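Local coordinates for BH1974 protein (Bacillus halodurans, PDB 3ON5), which probably acts as an XdhC/CoxI-family protein in maturing molybdenum hydroxylases of the xanthine dehydrogenase type, at residues A[33-38]-A[83-88]; A[37-42]-A[117-122]; A[94-99]-A[112-117]. All blocks are in the same frame, centred on the assembly; numbering follows the deposited sequence.

Contact 1 (A[33-38]-A[83-88]); sequences DQPRVM and KVWQEQ
Helix-on-sheet packing in the XdhC and CoxI family region brings Val84 and Trp85, near the end of helix 73-87, against Pro35 and Val37 at the start of strand 36-46. The helix lies steeply across the strand, at 112° between their directions, with the axes of the two short segments 8.5 Å apart. Trp85 provides the broadest surface. Its CG lies trans to the backbone N (chi1 -177°), carrying the indole out from the helix to Pro35. Pro35 CB sits over one face in a CH-pi contact, 3.7 Å from the centroid of the six-membered ring and displaced towards its CE2 side. Across the opposite face lies the side-chain amide of Gln88, the first residue past the helix, so the indole is sandwiched between a pyrrolidine and an amide. Trp105 of a second subunit adds a further aromatic neighbour, its ring meeting that of Trp85 at about 40° and also touching Pro35 and Val37, which places this helix end at a subunit interface. With alanine at Trp85, Pro35 would probably lose its aromatic platform and Trp105 of the second subunit its ring partner. Arg36 O approaches the indole obliquely, 3.5 Å from Trp85 CZ3. Val37 divides its branches between the two helix residues: CG2 reaches Trp85 CB at 4.0 Å, near the plane of the indole, while CG1 meets Val84 CG1 at 3.9 Å.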
loop_
_atom_site.group_PDB
_atom_site.type_symbol
_atom_site.label_atom_id
_atom_site.label_comp_id
_atom_site.label_asym_id
_atom_site.label_seq_id
_atom_site.Cartn_x
_atom_site.Cartn_y
_atom_site.Cartn_z
ATOM N N ASP A 33 18.709 11.783 -6.589
ATOM C CA ASP A 33 19.479 12.948 -6.096
ATOM C C ASP A 33 18.629 13.830 -5.117
ATOM O O ASP A 33 18.016 14.828 -5.506
ATOM C CB ASP A 33 20.039 13.805 -7.258
ATOM C CG ASP A 33 21.230 13.184 -7.985
ATOM O OD1 ASP A 33 21.887 12.284 -7.404
ATOM O OD2 ASP A 33 21.545 13.644 -9.110
ATOM N N GLN A 34 18.607 13.405 -3.840
ATOM C CA GLN A 34 17.894 14.032 -2.711
ATOM C C GLN A 34 18.753 14.013 -1.456
ATOM O O GLN A 34 19.577 13.109 -1.356
ATOM C CB GLN A 34 16.583 13.275 -2.441
ATOM C CG GLN A 34 16.751 11.768 -2.131
ATOM C CD GLN A 34 15.586 11.158 -1.405
ATOM O OE1 GLN A 34 15.209 11.567 -0.307
ATOM N NE2 GLN A 34 15.067 10.090 -1.945
ATOM N N PRO A 35 18.552 14.852 -0.423
ATOM C CA PRO A 35 19.369 14.703 0.796
ATOM C C PRO A 35 19.447 13.249 1.277
ATOM O O PRO A 35 18.422 12.566 1.400
ATOM C CB PRO A 35 18.636 15.568 1.811
ATOM C CG PRO A 35 18.032 16.622 1.009
ATOM C CD PRO A 35 17.623 15.988 -0.294
ATOM N N ARG A 36 20.676 12.750 1.445
ATOM C CA ARG A 36 20.963 11.405 1.940
ATOM C C ARG A 36 22.100 11.413 2.933
ATOM O O ARG A 36 23.086 12.126 2.745
ATOM C CB ARG A 36 21.308 10.415 0.830
ATOM C CG ARG A 36 20.203 10.010 -0.087
ATOM C CD ARG A 36 20.709 8.946 -1.065
ATOM N NE ARG A 36 19.701 8.597 -2.068
ATOM C CZ ARG A 36 19.569 9.201 -3.247
ATOM N NH1 ARG A 36 20.409 10.168 -3.605
ATOM N NH2 ARG A 36 18.607 8.832 -4.083
ATOM N N VAL A 37 21.967 10.593 3.987
ATOM C CA VAL A 37 22.992 10.349 4.997
ATOM C C VAL A 37 23.342 8.880 4.873
ATOM O O VAL A 37 22.469 8.032 4.718
ATOM C CB VAL A 37 22.600 10.780 6.421
ATOM C CG1 VAL A 37 23.644 10.355 7.445
ATOM C CG2 VAL A 37 22.395 12.277 6.477
HETATM N N MSE A 38 24.618 8.604 4.821
HETATM C CA MSE A 38 25.104 7.261 4.681
HETATM C C MSE A 38 25.533 6.741 6.037
HETATM O O MSE A 38 26.324 7.406 6.716
HETATM C CB MSE A 38 26.247 7.265 3.692
HETATM C CG MSE A 38 26.646 5.908 3.232
HETATM SE SE MSE A 38 28.309 6.117 2.273
HETATM C CE MSE A 38 28.268 4.220 1.530
ATOM N N LYS A 83 19.836 15.124 11.872
ATOM C CA LYS A 83 20.710 16.097 12.549
ATOM C C LYS A 83 22.016 16.241 11.775
ATOM O O LYS A 83 22.434 17.375 11.511
ATOM C CB LYS A 83 20.981 15.698 14.018
ATOM N N VAL A 84 22.632 15.092 11.372
ATOM C CA VAL A 84 23.876 15.007 10.595
ATOM C C VAL A 84 23.705 15.813 9.276
ATOM O O VAL A 84 24.598 16.584 8.930
ATOM C CB VAL A 84 24.285 13.528 10.340
ATOM C CG1 VAL A 84 25.347 13.395 9.251
ATOM C CG2 VAL A 84 24.755 12.861 11.629
ATOM N N TRP A 85 22.556 15.686 8.588
ATOM C CA TRP A 85 22.309 16.432 7.361
ATOM C C TRP A 85 22.243 17.929 7.623
ATOM O O TRP A 85 22.817 18.703 6.860
ATOM C CB TRP A 85 21.017 15.995 6.650
ATOM C CG TRP A 85 20.823 16.725 5.356
ATOM C CD1 TRP A 85 20.075 17.846 5.150
ATOM C CD2 TRP A 85 21.578 16.521 4.155
ATOM N NE1 TRP A 85 20.244 18.299 3.859
ATOM C CE2 TRP A 85 21.170 17.510 3.228
ATOM C CE3 TRP A 85 22.527 15.556 3.749
ATOM C CZ2 TRP A 85 21.645 17.539 1.914
ATOM C CZ3 TRP A 85 23.008 15.602 2.451
ATOM C CH2 TRP A 85 22.565 16.579 1.552
ATOM N N GLN A 86 21.499 18.336 8.658
ATOM C CA GLN A 86 21.323 19.743 9.004
ATOM C C GLN A 86 22.698 20.363 9.370
ATOM O O GLN A 86 23.088 21.374 8.779
ATOM C CB GLN A 86 20.303 19.871 10.150
ATOM C CG GLN A 86 19.789 21.304 10.356
ATOM C CD GLN A 86 18.855 21.801 9.263
ATOM O OE1 GLN A 86 18.133 21.024 8.633
ATOM N NE2 GLN A 86 18.773 23.121 9.086
ATOM N N GLU A 87 23.447 19.715 10.288
ATOM C CA GLU A 87 24.780 20.146 10.731
ATOM C C GLU A 87 25.827 20.030 9.636
ATOM O O GLU A 87 26.859 20.696 9.710
ATOM C CB GLU A 87 25.247 19.298 11.921
ATOM C CG GLU A 87 24.485 19.513 13.212
ATOM C CD GLU A 87 24.794 18.491 14.290
ATOM O OE1 GLU A 87 25.722 17.671 14.095
ATOM O OE2 GLU A 87 24.075 18.485 15.316
ATOM N N GLN A 88 25.583 19.132 8.649
ATOM C CA GLN A 88 26.458 18.803 7.519
ATOM C C GLN A 88 27.818 18.376 8.110
ATOM O O GLN A 88 28.875 18.793 7.648
ATOM C CB GLN A 88 26.540 19.985 6.541
ATOM C CG GLN A 88 26.765 19.600 5.087
ATOM C CD GLN A 88 25.619 18.893 4.393
ATOM O OE1 GLN A 88 25.819 18.148 3.439
ATOM N NE2 GLN A 88 24.397 19.117 4.813
#

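Contact 2 (A[37-42]-A[117-122]); sequences VMATII and VLLEPV
Met38 and Thr40 pair with Glu120 and Leu118 as the hydrogen-bonded couples of two antiparallel central strands, whose short axes run 4.5 Å apart with 159° between their directions. Each couple is closed by two backbone hydrogen bonds: Met38 N to Glu120 O (2.8 Å) and its return bond are nearly straight, as is Leu118 N to Thr40 O, whereas Thr40 N reaches Leu118 O along a more bent path of 149°. The non-hydrogen-bonded pairs are Val37 with Pro121, Ala39 with Leu119 and Ile41 with Val117. Pro121 therefore takes a place where this pairing needs no amide proton.

The side chains of these non-hydrogen-bonded pairs face helix 73-87 and the interior beneath it. Ala39 CB fits between two branches of the partner strand, 3.7 Å from Val117 CG1 and 3.8 Å from Leu119 CD2. Val37 CG1 adds to the same apolar layer against Leu119 CB and CD2. Met38, Thr40, Leu118 and Glu120 point to the other face; Ile42 CG2 packs on Leu118 CB at 3.7 Å, and Val122 CG2 touches Met38 CB, whose selenomethionine tail runs on towards Met55 and Leu57 of strand 55-59.

That second face also holds a polar cluster. A water lies within hydrogen-bonding distance of Met38 O (2.7 Å), Thr40 OG1 (2.7 Å) and Glu120 OE1 (2.8 Å). Thr40 OG1, opposite its carbonyl carbon (chi1 -52°), is swung into the water's reach. Met38 O, which accepts the amide of Glu120, may also accept from the water. Glu120 OE1 also forms a salt bridge with Lys147 of strand 143-149, so the buried carboxylate is likely to be stabilised in its charged form while tying this sheet to the four-stranded one.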
loop_
_atom_site.group_PDB
_atom_site.type_symbol
_atom_site.label_atom_id
_atom_site.label_comp_id
_atom_site.label_asym_id
_atom_site.label_seq_id
_atom_site.Cartn_x
_atom_site.Cartn_y
_atom_site.Cartn_z
ATOM N N VAL A 37 21.967 10.593 3.987
ATOM C CA VAL A 37 22.992 10.349 4.997
ATOM C C VAL A 37 23.342 8.880 4.873
ATOM O O VAL A 37 22.469 8.032 4.718
ATOM C CB VAL A 37 22.600 10.780 6.421
ATOM C CG1 VAL A 37 23.644 10.355 7.445
ATOM C CG2 VAL A 37 22.395 12.277 6.477
HETATM N N MSE A 38 24.618 8.604 4.821
HETATM C CA MSE A 38 25.104 7.261 4.681
HETATM C C MSE A 38 25.533 6.741 6.037
HETATM O O MSE A 38 26.324 7.406 6.716
HETATM C CB MSE A 38 26.247 7.265 3.692
HETATM C CG MSE A 38 26.646 5.908 3.232
HETATM SE SE MSE A 38 28.309 6.117 2.273
HETATM C CE MSE A 38 28.268 4.220 1.530
ATOM N N ALA A 39 24.983 5.569 6.451
ATOM C CA ALA A 39 25.332 4.895 7.704
ATOM C C ALA A 39 26.219 3.715 7.415
ATOM O O ALA A 39 25.892 2.916 6.550
ATOM C CB ALA A 39 24.090 4.455 8.453
ATOM N N THR A 40 27.358 3.620 8.103
ATOM C CA THR A 40 28.312 2.531 7.912
ATOM C C THR A 40 28.691 1.962 9.276
ATOM O O THR A 40 29.021 2.722 10.193
ATOM C CB THR A 40 29.545 3.029 7.125
ATOM O OG1 THR A 40 29.114 3.676 5.935
ATOM C CG2 THR A 40 30.511 1.914 6.758
ATOM N N ILE A 41 28.641 0.625 9.403
ATOM C CA ILE A 41 29.070 -0.053 10.626
ATOM C C ILE A 41 30.597 -0.104 10.579
ATOM O O ILE A 41 31.158 -0.906 9.829
ATOM C CB ILE A 41 28.422 -1.450 10.829
ATOM C CG1 ILE A 41 26.902 -1.366 10.815
ATOM C CG2 ILE A 41 28.882 -2.024 12.139
ATOM C CD1 ILE A 41 26.247 -2.718 10.839
ATOM N N ILE A 42 31.252 0.787 11.338
ATOM C CA ILE A 42 32.711 0.912 11.346
ATOM C C ILE A 42 33.330 0.029 12.439
ATOM O O ILE A 42 34.554 -0.148 12.432
ATOM C CB ILE A 42 33.172 2.379 11.505
ATOM C CG1 ILE A 42 32.657 3.005 12.835
ATOM C CG2 ILE A 42 32.767 3.187 10.263
ATOM C CD1 ILE A 42 33.130 4.391 13.141
ATOM N N VAL A 117 28.127 3.009 14.546
ATOM C CA VAL A 117 27.606 3.442 13.250
ATOM C C VAL A 117 28.153 4.831 12.936
ATOM O O VAL A 117 28.018 5.736 13.764
ATOM C CB VAL A 117 26.043 3.426 13.236
ATOM C CG1 VAL A 117 25.490 3.790 11.858
ATOM C CG2 VAL A 117 25.494 2.076 13.700
ATOM N N LEU A 118 28.784 4.995 11.758
ATOM C CA LEU A 118 29.290 6.290 11.298
ATOM C C LEU A 118 28.321 6.878 10.263
ATOM O O LEU A 118 28.120 6.291 9.189
ATOM C CB LEU A 118 30.716 6.190 10.723
ATOM C CG LEU A 118 31.286 7.446 10.006
ATOM C CD1 LEU A 118 31.570 8.589 10.981
ATOM C CD2 LEU A 118 32.543 7.113 9.286
ATOM N N LEU A 119 27.740 8.048 10.597
ATOM C CA LEU A 119 26.782 8.764 9.752
ATOM C C LEU A 119 27.492 9.907 9.028
ATOM O O LEU A 119 28.091 10.756 9.681
ATOM C CB LEU A 119 25.603 9.284 10.605
ATOM C CG LEU A 119 24.726 8.218 11.280
ATOM C CD1 LEU A 119 24.069 8.745 12.497
ATOM C CD2 LEU A 119 23.688 7.703 10.360
ATOM N N GLU A 120 27.487 9.878 7.683
ATOM C CA GLU A 120 28.116 10.879 6.808
ATOM C C GLU A 120 27.109 11.519 5.888
ATOM O O GLU A 120 26.400 10.788 5.193
ATOM C CB GLU A 120 29.218 10.258 5.957
ATOM C CG GLU A 120 30.465 9.875 6.718
ATOM C CD GLU A 120 31.393 9.042 5.862
ATOM O OE1 GLU A 120 30.993 7.909 5.503
ATOM O OE2 GLU A 120 32.498 9.529 5.525
ATOM N N PRO A 121 27.025 12.874 5.820
ATOM C CA PRO A 121 26.078 13.473 4.867
ATOM C C PRO A 121 26.603 13.314 3.449
ATOM O O PRO A 121 27.764 13.645 3.190
ATOM C CB PRO A 121 25.991 14.936 5.304
ATOM C CG PRO A 121 27.212 15.191 6.117
ATOM C CD PRO A 121 27.805 13.896 6.555
ATOM N N VAL A 122 25.786 12.741 2.549
ATOM C CA VAL A 122 26.183 12.603 1.150
ATOM C C VAL A 122 26.050 13.992 0.528
ATOM O O VAL A 122 25.009 14.327 -0.043
ATOM C CB VAL A 122 25.419 11.511 0.362
ATOM C CG1 VAL A 122 25.929 11.415 -1.078
ATOM C CG2 VAL A 122 25.546 10.160 1.056
HETATM O O HOH W 1 28.827 6.326 6.421
#

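Contact 3 (A[94-99]-A[112-117]); sequences VYDLSS and NGTISV
Asp96 and Thr114 turn their polar ends to each other: the aspartate carboxylate carbon stands trans to the amide N (chi1 -173°), and Thr114 places OG1 opposite its carbonyl carbon (chi1 -57°), with CG2 left to face Val94. The resulting bond, from Thr114 OG1 to Asp96 OD1, is long and weak at 3.4 Å. OD1 is held more firmly from its own segment, where Ser98, in the loop just past the strand, donates its OG at 2.7 Å from above the carboxylate plane, 47° out of it. Beside this polar group Val94 CG1 rests on Thr114 CG2 at 3.7 Å, while Val94 CG2 lies near Ser116 OG.

The two segments are the loop-side end of two consecutive antiparallel strands joined by a long irregular connection, and strand 91-96 is the edge strand, within this chain, of the five-stranded sheet. Tyr95 and Ile115 are the hydrogen-bonded pair. Tyr95 N gives a nearly straight bond to Ile115 O (2.8 Å), and Ile115 N returns one to Tyr95 O. Past the end of the edge strand the pairing is carried on by Leu97 N, which donates to Gly113 O (2.8 Å) almost along the C=O axis, though the N-H is bent away from that line.

The opposite face is apolar and lies under helix 73-87. There Tyr95 CB packs on Ile115 CG1 and its ring atom CD2 touches Val117 CG2 at 4.1 Å, while the phenol OH is hydrogen-bonded to Asp76 of the helix. Leu97 CD1 comes up to Ile115 CG2, and Leu73 of the helix touches both residues. At the loop end of the strand pair a water donates to Asn112 OD1 at 3.1 Å and, more weakly, to Ser98 OG.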
loop_
_atom_site.group_PDB
_atom_site.type_symbol
_atom_site.label_atom_id
_atom_site.label_comp_id
_atom_site.label_asym_id
_atom_site.label_seq_id
_atom_site.Cartn_x
_atom_site.Cartn_y
_atom_site.Cartn_z
ATOM N N VAL A 94 27.245 5.019 18.993
ATOM C CA VAL A 94 27.483 3.685 19.554
ATOM C C VAL A 94 26.172 3.187 20.151
ATOM O O VAL A 94 25.495 3.923 20.880
ATOM C CB VAL A 94 28.642 3.638 20.573
ATOM C CG1 VAL A 94 28.915 2.211 21.023
ATOM C CG2 VAL A 94 29.912 4.242 19.974
ATOM N N TYR A 95 25.809 1.945 19.806
ATOM C CA TYR A 95 24.591 1.312 20.272
ATOM C C TYR A 95 24.843 0.038 21.034
ATOM O O TYR A 95 25.326 -0.927 20.445
ATOM C CB TYR A 95 23.695 0.982 19.083
ATOM C CG TYR A 95 23.057 2.185 18.454
ATOM C CD1 TYR A 95 21.862 2.700 18.947
ATOM C CD2 TYR A 95 23.605 2.772 17.314
ATOM C CE1 TYR A 95 21.244 3.789 18.348
ATOM C CE2 TYR A 95 22.992 3.861 16.700
ATOM C CZ TYR A 95 21.815 4.372 17.229
ATOM O OH TYR A 95 21.194 5.456 16.667
ATOM N N ASP A 96 24.469 -0.002 22.329
ATOM C CA ASP A 96 24.503 -1.262 23.071
ATOM C C ASP A 96 23.230 -2.004 22.700
ATOM O O ASP A 96 22.153 -1.616 23.173
ATOM C CB ASP A 96 24.645 -1.056 24.590
ATOM C CG ASP A 96 24.864 -2.342 25.377
ATOM O OD1 ASP A 96 25.079 -3.415 24.734
ATOM O OD2 ASP A 96 24.906 -2.269 26.633
ATOM N N LEU A 97 23.298 -2.994 21.801
ATOM C CA LEU A 97 22.095 -3.657 21.295
ATOM C C LEU A 97 21.387 -4.507 22.352
ATOM O O LEU A 97 20.197 -4.776 22.189
ATOM C CB LEU A 97 22.414 -4.528 20.079
ATOM C CG LEU A 97 23.018 -3.781 18.859
ATOM C CD1 LEU A 97 23.198 -4.726 17.679
ATOM C CD2 LEU A 97 22.159 -2.584 18.424
ATOM N N SER A 98 22.084 -4.884 23.435
ATOM C CA SER A 98 21.546 -5.689 24.534
ATOM C C SER A 98 20.626 -4.841 25.435
ATOM O O SER A 98 19.493 -5.244 25.706
ATOM C CB SER A 98 22.688 -6.293 25.340
ATOM O OG SER A 98 23.571 -5.310 25.856
ATOM N N SER A 99 21.103 -3.651 25.850
ATOM C CA SER A 99 20.381 -2.678 26.680
ATOM C C SER A 99 19.524 -1.776 25.784
ATOM O O SER A 99 19.537 -0.541 25.915
ATOM C CB SER A 99 21.371 -1.860 27.514
ATOM O OG SER A 99 22.132 -2.667 28.400
ATOM N N ASN A 112 23.246 -9.588 21.831
ATOM C CA ASN A 112 24.300 -9.302 22.801
ATOM C C ASN A 112 25.535 -8.799 22.057
ATOM O O ASN A 112 26.505 -9.532 21.839
ATOM C CB ASN A 112 24.606 -10.541 23.651
ATOM C CG ASN A 112 25.603 -10.307 24.754
ATOM O OD1 ASN A 112 25.784 -9.200 25.273
ATOM N ND2 ASN A 112 26.253 -11.362 25.159
ATOM N N GLY A 113 25.447 -7.544 21.647
ATOM C CA GLY A 113 26.477 -6.852 20.893
ATOM C C GLY A 113 26.385 -5.348 20.989
ATOM O O GLY A 113 25.365 -4.802 21.414
ATOM N N THR A 114 27.471 -4.679 20.606
ATOM C CA THR A 114 27.629 -3.240 20.618
ATOM C C THR A 114 28.168 -2.828 19.255
ATOM O O THR A 114 29.228 -3.312 18.835
ATOM C CB THR A 114 28.526 -2.837 21.786
ATOM O OG1 THR A 114 27.954 -3.330 23.007
ATOM C CG2 THR A 114 28.720 -1.337 21.874
ATOM N N ILE A 115 27.414 -1.974 18.536
ATOM C CA ILE A 115 27.836 -1.531 17.207
ATOM C C ILE A 115 28.095 -0.019 17.208
ATOM O O ILE A 115 27.414 0.744 17.901
ATOM C CB ILE A 115 26.855 -1.915 16.048
ATOM C CG1 ILE A 115 25.480 -1.198 16.124
ATOM C CG2 ILE A 115 26.735 -3.439 15.901
ATOM C CD1 ILE A 115 24.556 -1.424 14.906
ATOM N N SER A 116 29.097 0.384 16.403
ATOM C CA SER A 116 29.508 1.760 16.135
ATOM C C SER A 116 29.109 2.113 14.679
ATOM O O SER A 116 29.633 1.535 13.701
ATOM C CB SER A 116 31.005 1.934 16.387
ATOM O OG SER A 116 31.408 1.440 17.658
ATOM N N VAL A 117 28.127 3.009 14.546
ATOM C CA VAL A 117 27.606 3.442 13.250
ATOM C C VAL A 117 28.153 4.831 12.936
ATOM O O VAL A 117 28.018 5.736 13.764
ATOM C CB VAL A 117 26.043 3.426 13.236
ATOM C CG1 VAL A 117 25.490 3.790 11.858
ATOM C CG2 VAL A 117 25.494 2.076 13.700
HETATM O O HOH W 2 26.809 -6.406 26.127
#

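Overall arrangement
Strand 36-46 carries contacts 1 and 2, and strand 113-121 carries contacts 2 and 3, so all three belong to one five-stranded sheet and the helix laid on it. Contact 2 is its buried centre, dominated by backbone pairing, with a water and the buried carboxylate of Glu120 on one face. Contact 1, also buried, has no hydrogen bond between its segments and relies on aromatic and aliphatic packing that continues into another subunit. Contact 3 repeats the antiparallel pairing at the edge, where one face is apolar under the helix and the other is largely polar and partly open to solvent, with Val94 among its residues. Probable backbone hydrogen bonds link contacts 1 and 2 (Arg36 O, Val122 N) and contacts 2 and 3 (Ile42 N, Ser116 O).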